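Local atomic coordinates of catalase-3 (Neurospora crassa, PDB entry 4AJ9), a protein that breaks hydrogen peroxide down to water and molecular oxygen at a heme group, a reaction thought to protect cells from peroxide damage. Residues C[75-78]-C[79-83]; C[216-219]-C[220-224]; C[409-412]-C[413-416]. All blocks are in the same frame, centred on the assembly; numbering follows the deposited sequence. Where two conformers were deposited one is given.

Contact 1 (C[75-78]-C[79-83]); sequences FTSY and GDWSN
At the exit of strand 68-77, a member of the antiparallel sheet of the catalase domain, Ser77 folds its hydroxyl forward onto the chain that follows, to Gly79 and the indole of Trp81. Ser77 OG donates to Gly79 O over 2.7 Å; the donor lies in the carbonyl plane on a lone pair, with a C=O...OG angle of 137°. The torsion explains the reach: OG stands opposite the backbone N (chi1 -180°), beside its own carbonyl carbon and hence on the side where the chain continues. Replacing Ser77 by an alanine would probably leave Gly79 O without this donor and the bend after the strand less firmly fixed. The bend delivers the chain from the sheet into the loop leading to strand 96-104, and Trp81 packs back against it. Gly79 C sits 3.8 Å above one face of the indole, displaced toward its rim, while Trp81 CZ2 lies 4.4 Å from Tyr78 CB. Trp81 NE1 donates to the backbone O of Leu307 in the neighbouring strand 305-314, which pins the ring to the sheet. Around the tryptophan the loop turns as an Asx turn spanning Asp80 to Ser82, with Trp81 in the middle: Asp80 OD1 accepts from Ser82 N at 2.9 Å. The same oxygen takes Ser82 OG at 3.0 Å on its syn side, 27° out of the carboxylate plane.

Contact 2 (C[216-219]-C[220-224]); sequences LVTE and DGKSK
Backbone bonds between Leu216 and Lys224 define the ladder here. Leu216 N gives its hydrogen to Lys224 O at 2.9 Å, and Lys224 N returns one to Leu216 O at 3.0 Å, making an antiparallel hydrogen-bonded pair. Val217 and Ser223 form the non-hydrogen-bonded pair that follows. Nearer the turn, Thr218 N donates to Lys222 O at 2.9 Å, and Gly221 N reaches back to Thr218 O. Among side-chain bonds, two meet at Asp220 OD1: it accepts from Thr218 OG1 at 2.5 Å and from Lys222 N at 2.9 Å, the latter bond closing an Asx turn. The two donors approach from opposite faces of the carboxylate plane, so they grip the oxygen from both sides and should resist rotation of the group. With CG lodged between the backbone N and carbonyl carbon (chi1 70°), the aspartate runs alongside Thr218, and a water donates to both Thr218 OG1 and Asp220 OD2. Glu219 instead directs its carboxylate out of the hairpin, to salt bridges with Arg335 through OE1 and Arg416 through OE2. Apolar packing is modest: Val217 CG1 rests 3.9 Å from Gly221 CA, and its CG2 lies 4.1 Å from Ser223 CB. Type I turn 218-221, the positive phi (99°) of Gly221 and the Thr218-Lys222 bond together identify a 3:5 beta hairpin with a G1 bulge.

Contact 3 (C[409-412]-C[413-416]); sequences QANQ and TVGR
Asn411 turns its side chain forward over Thr413 and Val414. From CB, the chain goes to a CG set between the backbone N and the carbonyl carbon (chi1 54°), which swings the amide over the next peptides: CG lies 3.9 Å from Val414 N. At the tip, OD1 accepts from Val414 N at 2.8 Å, the donor tilted 23° from the carbonyl plane. Thr413 N approaches the same oxygen at 2.9 Å, but its N-H...O angle of 129° makes that bond weak; Thr413 OG1 adds another weak one at 3.4 Å. OD1 thus spans the corner, its sound bond going to the N three residues on and only a weak one to the N two residues on. The backbone closes the same bend, Asn411 N donating to Val414 O at 2.7 Å in the carbonyl plane, with Gln412 and Thr413 at the corners. This tight bend belongs to the long loop between strands 390-391 and 425-427, and a second subunit lies against it: Gln409 NE2 bonds to Glu28 of that subunit, and Gly415 O to its Asn25. Where the two arms of the bend face each other, Ala410 CB lies 3.6 Å from Gly415 O, and a water accepts from Arg416 N at 2.7 Å while donating weakly to Gln412 O. The guanidinium of Arg416 leads away from the bend, its NE forming a salt bridge with Glu130.

Overall arrangement
From the N terminus the three contacts come in series, none enclosing or crossing another, and each closes a short bend. Contact 1 turns the chain out of strand 68-77; contact 2 closes the hairpin between strands 214-217 and 223-232 of the same antiparallel sheet; contact 3 bends the loop between strands 390-391 and 425-427. Contact 2 is the middle member in space, its centre about 15 Å from the centre of each of the others. Thr218 CG2 packs 3.5 Å from Asn83 O of contact 1. Toward contact 3, Glu219 OE2 forms a 2.8 Å salt bridge with Arg416 NH1, which ties the hairpin turn to the loop lying against a second subunit.

Contact 1 (C[75-78]-C[79-83])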
loop_
_atom_site.group_PDB
_atom_site.type_symbol
_atom_site.label_atom_id
_atom_site.label_comp_id
_atom_site.label_asym_id
_atom_site.label_seq_id
_atom_site.Cartn_x
_atom_site.Cartn_y
_atom_site.Cartn_z
ATOM N N PHE C 75 7.818 -28.425 -19.814
ATOM C CA PHE C 75 9.078 -29.123 -19.603
ATOM C C PHE C 75 8.798 -30.621 -19.598
ATOM O O PHE C 75 7.833 -31.079 -18.997
ATOM C CB PHE C 75 9.760 -28.708 -18.292
ATOM C CG PHE C 75 10.875 -29.630 -17.877
ATOM C CD1 PHE C 75 12.144 -29.485 -18.406
ATOM C CD2 PHE C 75 10.641 -30.667 -16.972
ATOM C CE1 PHE C 75 13.169 -30.347 -18.042
ATOM C CE2 PHE C 75 11.665 -31.526 -16.597
ATOM C CZ PHE C 75 12.931 -31.363 -17.133
ATOM N N THR C 76 9.653 -31.377 -20.268
ATOM C CA THR C 76 9.519 -32.826 -20.313
ATOM C C THR C 76 10.795 -33.467 -19.807
ATOM O O THR C 76 11.890 -33.169 -20.291
ATOM C CB THR C 76 9.270 -33.324 -21.741
ATOM O OG1 THR C 76 8.125 -32.656 -22.289
ATOM C CG2 THR C 76 9.023 -34.847 -21.737
ATOM N N SER C 77 10.661 -34.335 -18.816
ATOM C CA SER C 77 11.823 -35.040 -18.304
ATOM C C SER C 77 12.232 -36.135 -19.280
ATOM O O SER C 77 11.381 -36.813 -19.855
ATOM C CB SER C 77 11.544 -35.618 -16.916
ATOM O OG SER C 77 12.684 -36.302 -16.425
ATOM N N TYR C 78 13.534 -36.279 -19.494
ATOM C CA TYR C 78 14.051 -37.355 -20.340
ATOM C C TYR C 78 14.146 -38.688 -19.603
ATOM O O TYR C 78 14.458 -39.711 -20.202
ATOM C CB TYR C 78 15.417 -36.981 -20.920
ATOM C CG TYR C 78 15.340 -35.998 -22.070
ATOM C CD1 TYR C 78 14.114 -35.623 -22.605
ATOM C CD2 TYR C 78 16.487 -35.450 -22.616
ATOM C CE1 TYR C 78 14.035 -34.730 -23.662
ATOM C CE2 TYR C 78 16.420 -34.562 -23.667
ATOM C CZ TYR C 78 15.197 -34.205 -24.185
ATOM O OH TYR C 78 15.150 -33.316 -25.233
ATOM N N GLY C 79 13.882 -38.689 -18.305
ATOM C CA GLY C 79 13.954 -39.934 -17.571
ATOM C C GLY C 79 13.509 -39.856 -16.134
ATOM O O GLY C 79 13.018 -38.838 -15.662
ATOM N N ASP C 80 13.665 -40.976 -15.449
ATOM C CA ASP C 80 13.373 -41.083 -14.036
ATOM C C ASP C 80 14.673 -40.801 -13.316
ATOM O O ASP C 80 15.571 -41.634 -13.323
ATOM C CB ASP C 80 12.908 -42.509 -13.739
ATOM C CG ASP C 80 12.729 -42.780 -12.261
ATOM O OD1 ASP C 80 13.255 -42.014 -11.428
ATOM O OD2 ASP C 80 12.054 -43.774 -11.935
ATOM N N TRP C 81 14.788 -39.622 -12.712
ATOM C CA TRP C 81 16.044 -39.231 -12.077
ATOM C C TRP C 81 16.034 -39.410 -10.562
ATOM O O TRP C 81 16.795 -38.760 -9.851
ATOM C CB TRP C 81 16.412 -37.796 -12.457
ATOM C CG TRP C 81 16.409 -37.596 -13.926
ATOM C CD1 TRP C 81 15.572 -36.792 -14.650
ATOM C CD2 TRP C 81 17.263 -38.243 -14.876
ATOM N NE1 TRP C 81 15.860 -36.894 -15.991
ATOM C CE2 TRP C 81 16.899 -37.774 -16.155
ATOM C CE3 TRP C 81 18.299 -39.174 -14.769
ATOM C CZ2 TRP C 81 17.536 -38.205 -17.319
ATOM C CZ3 TRP C 81 18.934 -39.599 -15.926
ATOM C CH2 TRP C 81 18.551 -39.112 -17.182
ATOM N N SER C 82 15.198 -40.319 -10.071
ATOM C CA SER C 82 15.089 -40.538 -8.627
ATOM C C SER C 82 16.411 -41.008 -8.040
ATOM O O SER C 82 16.613 -40.954 -6.825
ATOM C CB SER C 82 13.984 -41.557 -8.310
ATOM O OG SER C 82 14.330 -42.842 -8.796
ATOM N N ASN C 83 17.308 -41.482 -8.900
ATOM C CA ASN C 83 18.640 -41.881 -8.463
ATOM C C ASN C 83 19.488 -40.698 -8.012
ATOM O O ASN C 83 20.486 -40.878 -7.306
ATOM C CB ASN C 83 19.372 -42.676 -9.556
ATOM C CG ASN C 83 19.458 -41.921 -10.884
ATOM O OD1 ASN C 83 18.516 -41.232 -11.293
ATOM N ND2 ASN C 83 20.589 -42.059 -11.566
#

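Contact 2 (C[216-219]-C[220-224])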
loop_
_atom_site.group_PDB
_atom_site.type_symbol
_atom_site.label_atom_id
_atom_site.label_comp_id
_atom_site.label_asym_id
_atom_site.label_seq_id
_atom_site.Cartn_x
_atom_site.Cartn_y
_atom_site.Cartn_z
ATOM N N LEU C 216 20.973 -31.614 -5.034
ATOM C CA LEU C 216 19.926 -32.590 -5.321
ATOM C C LEU C 216 19.959 -33.594 -4.185
ATOM O O LEU C 216 21.036 -33.991 -3.737
ATOM C CB LEU C 216 20.151 -33.285 -6.668
ATOM C CG LEU C 216 20.091 -32.399 -7.909
ATOM C CD1 LEU C 216 20.210 -33.261 -9.169
ATOM C CD2 LEU C 216 18.784 -31.595 -7.918
ATOM N N VAL C 217 18.778 -33.982 -3.704
ATOM C CA VAL C 217 18.657 -34.846 -2.540
ATOM C C VAL C 217 17.688 -35.974 -2.852
ATOM O O VAL C 217 16.571 -35.732 -3.311
ATOM C CB VAL C 217 18.156 -34.058 -1.314
ATOM C CG1 VAL C 217 18.145 -34.953 -0.063
ATOM C CG2 VAL C 217 19.033 -32.838 -1.092
ATOM N N THR C 218 18.128 -37.214 -2.644
ATOM C CA THR C 218 17.274 -38.367 -2.911
ATOM C C THR C 218 16.387 -38.651 -1.700
ATOM O O THR C 218 16.591 -38.075 -0.635
ATOM C CB THR C 218 18.104 -39.637 -3.208
ATOM O OG1 THR C 218 18.960 -39.911 -2.096
ATOM C CG2 THR C 218 18.947 -39.464 -4.457
ATOM N N GLU C 219 15.431 -39.567 -1.859
ATOM C CA GLU C 219 14.512 -39.934 -0.775
ATOM C C GLU C 219 15.216 -40.294 0.534
ATOM O O GLU C 219 14.726 -39.968 1.615
ATOM C CB GLU C 219 13.639 -41.123 -1.182
ATOM C CG GLU C 219 12.861 -40.950 -2.470
ATOM C CD GLU C 219 11.851 -39.820 -2.407
ATOM O OE1 GLU C 219 11.639 -39.260 -1.306
ATOM O OE2 GLU C 219 11.265 -39.493 -3.463
ATOM N N ASP C 220 16.351 -40.984 0.441
ATOM C CA ASP C 220 17.038 -41.463 1.635
ATOM C C ASP C 220 17.926 -40.389 2.250
ATOM O O ASP C 220 18.546 -40.589 3.299
ATOM C CB ASP C 220 17.840 -42.732 1.323
ATOM C CG ASP C 220 19.038 -42.461 0.442
ATOM O OD1 ASP C 220 19.209 -41.301 0.009
ATOM O OD2 ASP C 220 19.805 -43.410 0.174
ATOM N N GLY C 221 17.985 -39.242 1.590
ATOM C CA GLY C 221 18.723 -38.114 2.121
ATOM C C GLY C 221 20.114 -37.910 1.552
ATOM O O GLY C 221 20.790 -36.973 1.952
ATOM N N LYS C 222 20.548 -38.777 0.635
ATOM C CA LYS C 222 21.843 -38.595 -0.029
ATOM C C LYS C 222 21.811 -37.385 -0.958
ATOM O O LYS C 222 20.837 -37.170 -1.681
ATOM C CB LYS C 222 22.245 -39.845 -0.820
ATOM C CG LYS C 222 22.318 -41.114 0.022
ATOM C CD LYS C 222 23.021 -40.853 1.352
ATOM C CE LYS C 222 22.297 -41.533 2.516
ATOM N NZ LYS C 222 22.826 -41.100 3.844
ATOM N N SER C 223 22.884 -36.602 -0.950
ATOM C CA SER C 223 22.922 -35.392 -1.755
ATOM C C SER C 223 24.098 -35.348 -2.717
ATOM O O SER C 223 25.116 -35.989 -2.505
ATOM C CB SER C 223 22.956 -34.151 -0.857
ATOM O OG SER C 223 24.135 -34.121 -0.070
ATOM N N LYS C 224 23.929 -34.583 -3.785
ATOM C CA LYS C 224 25.024 -34.218 -4.662
ATOM C C LYS C 224 24.923 -32.720 -4.855
ATOM O O LYS C 224 23.829 -32.167 -4.794
ATOM C CB LYS C 224 24.881 -34.913 -6.008
ATOM C CG LYS C 224 24.965 -36.436 -5.917
ATOM C CD LYS C 224 24.928 -37.068 -7.288
ATOM C CE LYS C 224 25.106 -38.584 -7.191
ATOM N NZ LYS C 224 26.273 -38.930 -6.335
HETATM O O HOH W 1 19.784 -42.981 -2.970
#

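Contact 3 (C[409-412]-C[413-416])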
loop_
_atom_site.group_PDB
_atom_site.type_symbol
_atom_site.label_atom_id
_atom_site.label_comp_id
_atom_site.label_asym_id
_atom_site.label_seq_id
_atom_site.Cartn_x
_atom_site.Cartn_y
_atom_site.Cartn_z
ATOM N N GLN C 409 1.311 -32.331 9.634
ATOM C CA GLN C 409 2.735 -32.107 9.387
ATOM C C GLN C 409 3.267 -33.092 8.356
ATOM O O GLN C 409 2.915 -34.270 8.389
ATOM C CB GLN C 409 3.525 -32.237 10.693
ATOM C CG GLN C 409 3.058 -31.261 11.774
ATOM C CD GLN C 409 3.345 -29.814 11.424
ATOM O OE1 GLN C 409 4.497 -29.437 11.200
ATOM N NE2 GLN C 409 2.294 -28.986 11.373
ATOM N N ALA C 410 4.107 -32.607 7.444
ATOM C CA ALA C 410 4.790 -33.470 6.487
ATOM C C ALA C 410 6.300 -33.286 6.578
ATOM O O ALA C 410 6.799 -32.166 6.738
ATOM C CB ALA C 410 4.303 -33.207 5.052
ATOM N N ASN C 411 7.032 -34.390 6.467
ATOM C CA ASN C 411 8.483 -34.341 6.583
ATOM C C ASN C 411 9.134 -35.376 5.673
ATOM O O ASN C 411 8.506 -35.868 4.743
ATOM C CB ASN C 411 8.887 -34.582 8.035
ATOM C CG ASN C 411 8.296 -35.864 8.590
ATOM O OD1 ASN C 411 8.225 -36.886 7.895
ATOM N ND2 ASN C 411 7.856 -35.817 9.840
ATOM N N GLN C 412 10.383 -35.726 5.950
ATOM C CA GLN C 412 11.083 -36.673 5.089
ATOM C C GLN C 412 10.318 -37.984 4.926
ATOM O O GLN C 412 10.172 -38.496 3.813
ATOM C CB GLN C 412 12.490 -36.958 5.612
ATOM C CG GLN C 412 13.322 -37.772 4.630
ATOM C CD GLN C 412 14.722 -38.053 5.129
ATOM O OE1 GLN C 412 15.153 -37.512 6.149
ATOM N NE2 GLN C 412 15.443 -38.905 4.407
ATOM N N THR C 413 9.813 -38.520 6.030
ATOM C CA THR C 413 9.227 -39.857 5.997
ATOM C C THR C 413 7.694 -39.875 5.910
ATOM O O THR C 413 7.101 -40.898 5.568
ATOM C CB THR C 413 9.706 -40.699 7.198
ATOM O OG1 THR C 413 9.236 -40.113 8.419
ATOM C CG2 THR C 413 11.228 -40.755 7.228
ATOM N N VAL C 414 7.070 -38.739 6.212
ATOM C CA VAL C 414 5.613 -38.627 6.179
ATOM C C VAL C 414 5.143 -37.530 5.230
ATOM O O VAL C 414 5.620 -36.395 5.298
ATOM C CB VAL C 414 5.046 -38.334 7.578
ATOM C CG1 VAL C 414 3.524 -38.168 7.515
ATOM C CG2 VAL C 414 5.438 -39.439 8.553
ATOM N N GLY C 415 4.210 -37.876 4.342
ATOM C CA GLY C 415 3.558 -36.893 3.495
ATOM C C GLY C 415 4.445 -36.178 2.495
ATOM O O GLY C 415 4.092 -35.103 2.023
ATOM N N ARG C 416 5.582 -36.776 2.163
ATOM C CA ARG C 416 6.494 -36.214 1.176
ATOM C C ARG C 416 6.784 -34.739 1.429
ATOM O O ARG C 416 6.744 -33.909 0.517
ATOM C CB ARG C 416 5.965 -36.443 -0.245
ATOM C CG ARG C 416 6.085 -37.896 -0.700
ATOM C CD ARG C 416 5.894 -38.072 -2.205
ATOM N NE ARG C 416 6.856 -37.307 -3.003
ATOM C CZ ARG C 416 8.121 -37.666 -3.236
ATOM N NH1 ARG C 416 8.610 -38.788 -2.722
ATOM N NH2 ARG C 416 8.908 -36.889 -3.983
HETATM O O HOH W 2 7.099 -38.964 2.507
#